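Local coordinates for protein serine acetyltransferase 1, putative (Entamoeba histolytica, PDB 7BW9) that probably catalyses the acetylation of serine to O-acetylserine in cysteine biosynthesis, and binds cysteine, at residues A[67-72]-A[91-96]. Sequence-based numbering, arbitrary orientation.
Sequences LLVYHI and ALLSQF
Val69, Ile72 and Leu68 of helix 58-79 meet Leu93, Leu92 and Phe96 in three apolar pairs, where the end of helix 82-94 passes into helix 96-113. At the Val69 pair, methyl CG1 lies 3.8 Å from CD2 of Leu93, the two side chains crossing at about a right angle. The CB of Leu93 does not aim at the partner helix; CG stands anti to the carbonyl carbon (chi1 -75°), which swings the CD2 branch across to the valine. Ile72 uses the far end of its longer branch: CG1 stands beside the backbone N and the chain then extends (chi2 168°), so that CD1 reaches CD2 of Leu92 at 3.7 Å. These two side chains also meet roughly perpendicular to each other. Leu68 touches an aromatic edge instead of a face, its CD2 methyl lying near the plane of the Phe96 ring, 3.9 Å from CZ and 4.1 Å from CE2. As helix 82-94 ends, OG of Ser94 and N of Gln95 both bond to O of Ala91, approaching from the same face of its plane. Helix 36-45 adds Ile44 against both Leu68 and Phe96, helix 2-17 brings Leu5 to Val69 and Leu4 to Leu93, and helix 128-144 covers Ile72 and Leu92 with Leu142 and Val138. These helices form the helical N-terminal part of the subunit, which precedes the left-handed beta-helix of hexapeptide repeats. All six touching side chains are buried hydrocarbon, so helix 58-79 is held against the end of helix 82-94 and the start of helix 96-113 by methyl-to-methyl and methyl-to-ring-edge dispersion and by exclusion of water, without a polar link between the segments.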
ATOM      1  N   LEU A  67     -26.669  10.262   1.259  1.00 21.68           N
ATOM      2  CA  LEU A  67     -25.751  10.000   0.153  1.00 24.08           C
ATOM      3  C   LEU A  67     -24.971   8.708   0.379  1.00 19.47           C
ATOM      4  O   LEU A  67     -24.782   7.915  -0.550  1.00 21.77           O
ATOM      5  CB  LEU A  67     -24.796  11.183  -0.036  1.00 19.99           C
ATOM      6  CG  LEU A  67     -23.744  11.052  -1.143  1.00 28.23           C
ATOM      7  CD1 LEU A  67     -24.373  10.745  -2.489  1.00 29.69           C
ATOM      8  CD2 LEU A  67     -22.887  12.316  -1.237  1.00 29.57           C
ATOM      9  N   LEU A  68     -24.517   8.470   1.609  1.00 19.24           N
ATOM     10  CA  LEU A  68     -23.746   7.254   1.853  1.00 23.71           C
ATOM     11  C   LEU A  68     -24.593   6.014   1.593  1.00 19.42           C
ATOM     12  O   LEU A  68     -24.225   5.155   0.779  1.00 20.53           O
ATOM     13  CB  LEU A  68     -23.185   7.248   3.272  1.00 19.21           C
ATOM     14  CG  LEU A  68     -22.494   5.927   3.688  1.00 23.29           C
ATOM     15  CD1 LEU A  68     -21.142   5.696   2.964  1.00 16.97           C
ATOM     16  CD2 LEU A  68     -22.304   5.871   5.186  1.00 17.73           C
ATOM     17  N   VAL A  69     -25.755   5.913   2.258  1.00 27.09           N
ATOM     18  CA  VAL A  69     -26.529   4.672   2.175  1.00 23.94           C
ATOM     19  C   VAL A  69     -27.025   4.467   0.761  1.00 29.07           C
ATOM     20  O   VAL A  69     -27.062   3.335   0.261  1.00 31.52           O
ATOM     21  CB  VAL A  69     -27.692   4.639   3.193  1.00 30.85           C
ATOM     22  CG1 VAL A  69     -27.189   4.969   4.583  1.00 29.84           C
ATOM     23  CG2 VAL A  69     -28.833   5.572   2.783  1.00 31.07           C
ATOM     24  N   TYR A  70     -27.344   5.550   0.060  1.00 33.06           N
ATOM     25  CA  TYR A  70     -27.877   5.369  -1.274  1.00 34.31           C
ATOM     26  C   TYR A  70     -26.787   4.994  -2.272  1.00 32.09           C
ATOM     27  O   TYR A  70     -27.058   4.267  -3.235  1.00 37.07           O
ATOM     28  CB  TYR A  70     -28.660   6.619  -1.665  1.00 40.96           C
ATOM     29  CG  TYR A  70     -30.043   6.649  -0.995  1.00 42.53           C
ATOM     30  CD1 TYR A  70     -30.845   5.505  -0.952  1.00 44.06           C
ATOM     31  CD2 TYR A  70     -30.534   7.803  -0.396  1.00 38.10           C
ATOM     32  CE1 TYR A  70     -32.106   5.515  -0.344  1.00 43.72           C
ATOM     33  CE2 TYR A  70     -31.801   7.829   0.214  1.00 43.99           C
ATOM     34  CZ  TYR A  70     -32.580   6.682   0.239  1.00 55.63           C
ATOM     35  OH  TYR A  70     -33.828   6.703   0.842  1.00 48.56           O
ATOM     36  N   HIS A  71     -25.540   5.413  -2.047  1.00 27.65           N
ATOM     37  CA  HIS A  71     -24.468   4.830  -2.845  1.00 27.53           C
ATOM     38  C   HIS A  71     -24.279   3.354  -2.498  1.00 28.14           C
ATOM     39  O   HIS A  71     -24.038   2.526  -3.387  1.00 28.56           O
ATOM     40  CB  HIS A  71     -23.164   5.603  -2.654  1.00 22.60           C
ATOM     41  CG  HIS A  71     -21.979   4.935  -3.282  1.00 34.45           C
ATOM     42  ND1 HIS A  71     -21.529   5.249  -4.546  1.00 36.79           N
ATOM     43  CD2 HIS A  71     -21.160   3.954  -2.824  1.00 40.94           C
ATOM     44  CE1 HIS A  71     -20.486   4.493  -4.841  1.00 35.30           C
ATOM     45  NE2 HIS A  71     -20.241   3.699  -3.813  1.00 43.09           N
ATOM     46  N   ILE A  72     -24.398   2.999  -1.217  1.00 25.96           N
ATOM     47  CA  ILE A  72     -24.272   1.589  -0.843  1.00 24.28           C
ATOM     48  C   ILE A  72     -25.413   0.790  -1.447  1.00 26.87           C
ATOM     49  O   ILE A  72     -25.203  -0.291  -2.014  1.00 24.10           O
ATOM     50  CB  ILE A  72     -24.214   1.424   0.689  1.00 23.39           C
ATOM     51  CG1 ILE A  72     -22.921   2.024   1.248  1.00 23.36           C
ATOM     52  CG2 ILE A  72     -24.324  -0.058   1.090  1.00 16.57           C
ATOM     53  CD1 ILE A  72     -22.915   2.162   2.757  1.00 17.55           C
ATOM     54  N   ALA A  91     -30.196  -2.617   8.295  1.00 21.26           N
ATOM     55  CA  ALA A  91     -29.344  -3.078   9.385  1.00 22.02           C
ATOM     56  C   ALA A  91     -28.223  -2.086   9.660  1.00 22.89           C
ATOM     57  O   ALA A  91     -27.922  -1.795  10.823  1.00 20.55           O
ATOM     58  CB  ALA A  91     -28.782  -4.461   9.069  1.00 24.74           C
ATOM     59  N   LEU A  92     -27.632  -1.513   8.603  1.00 19.18           N
ATOM     60  CA  LEU A  92     -26.548  -0.550   8.783  1.00 20.33           C
ATOM     61  C   LEU A  92     -27.026   0.702   9.512  1.00 20.66           C
ATOM     62  O   LEU A  92     -26.377   1.172  10.455  1.00 19.56           O
ATOM     63  CB  LEU A  92     -25.948  -0.174   7.427  1.00 17.67           C
ATOM     64  CG  LEU A  92     -24.900   0.950   7.463  1.00 19.97           C
ATOM     65  CD1 LEU A  92     -23.765   0.659   8.459  1.00 23.70           C
ATOM     66  CD2 LEU A  92     -24.324   1.185   6.077  1.00 23.12           C
ATOM     67  N   LEU A  93     -28.147   1.275   9.070  1.00 21.60           N
ATOM     68  CA  LEU A  93     -28.677   2.475   9.719  1.00 23.18           C
ATOM     69  C   LEU A  93     -28.975   2.218  11.189  1.00 21.78           C
ATOM     70  O   LEU A  93     -28.583   3.002  12.066  1.00 21.60           O
ATOM     71  CB  LEU A  93     -29.937   2.958   8.983  1.00 16.95           C
ATOM     72  CG  LEU A  93     -29.577   3.646   7.664  1.00 24.89           C
ATOM     73  CD1 LEU A  93     -30.765   3.810   6.721  1.00 22.28           C
ATOM     74  CD2 LEU A  93     -28.913   4.989   7.929  1.00 20.10           C
ATOM     75  N   SER A  94     -29.664   1.113  11.482  1.00 17.19           N
ATOM     76  CA  SER A  94     -30.016   0.800  12.861  1.00 27.23           C
ATOM     77  C   SER A  94     -28.793   0.534  13.737  1.00 28.85           C
ATOM     78  O   SER A  94     -28.871   0.701  14.959  1.00 27.45           O
ATOM     79  CB  SER A  94     -30.946  -0.409  12.896  1.00 26.40           C
ATOM     80  OG  SER A  94     -30.189  -1.606  12.862  1.00 45.53           O
ATOM     81  N   GLN A  95     -27.668   0.133  13.153  1.00 23.70           N
ATOM     82  CA  GLN A  95     -26.448  -0.091  13.922  1.00 24.59           C
ATOM     83  C   GLN A  95     -25.494   1.093  13.906  1.00 26.26           C
ATOM     84  O   GLN A  95     -24.400   0.996  14.472  1.00 24.17           O
ATOM     85  CB  GLN A  95     -25.720  -1.320  13.391  1.00 26.37           C
ATOM     86  CG  GLN A  95     -26.586  -2.546  13.331  1.00 32.19           C
ATOM     87  CD  GLN A  95     -26.117  -3.614  14.249  1.00 31.00           C
ATOM     88  OE1 GLN A  95     -25.239  -4.394  13.903  1.00 43.69           O
ATOM     89  NE2 GLN A  95     -26.692  -3.661  15.445  1.00 50.09           N
ATOM     90  N   PHE A  96     -25.880   2.217  13.299  1.00 21.51           N
ATOM     91  CA  PHE A  96     -24.885   3.234  12.981  1.00 27.14           C
ATOM     92  C   PHE A  96     -24.297   3.883  14.227  1.00 23.59           C
ATOM     93  O   PHE A  96     -23.094   4.158  14.273  1.00 20.90           O
ATOM     94  CB  PHE A  96     -25.467   4.294  12.049  1.00 22.19           C
ATOM     95  CG  PHE A  96     -24.517   4.689  10.970  1.00 28.33           C
ATOM     96  CD1 PHE A  96     -23.507   5.601  11.229  1.00 25.71           C
ATOM     97  CD2 PHE A  96     -24.585   4.102   9.715  1.00 29.55           C
ATOM     98  CE1 PHE A  96     -22.600   5.950  10.241  1.00 34.58           C
ATOM     99  CE2 PHE A  96     -23.689   4.447   8.722  1.00 32.80           C
ATOM    100  CZ  PHE A  96     -22.689   5.371   8.987  1.00 35.32           C
TER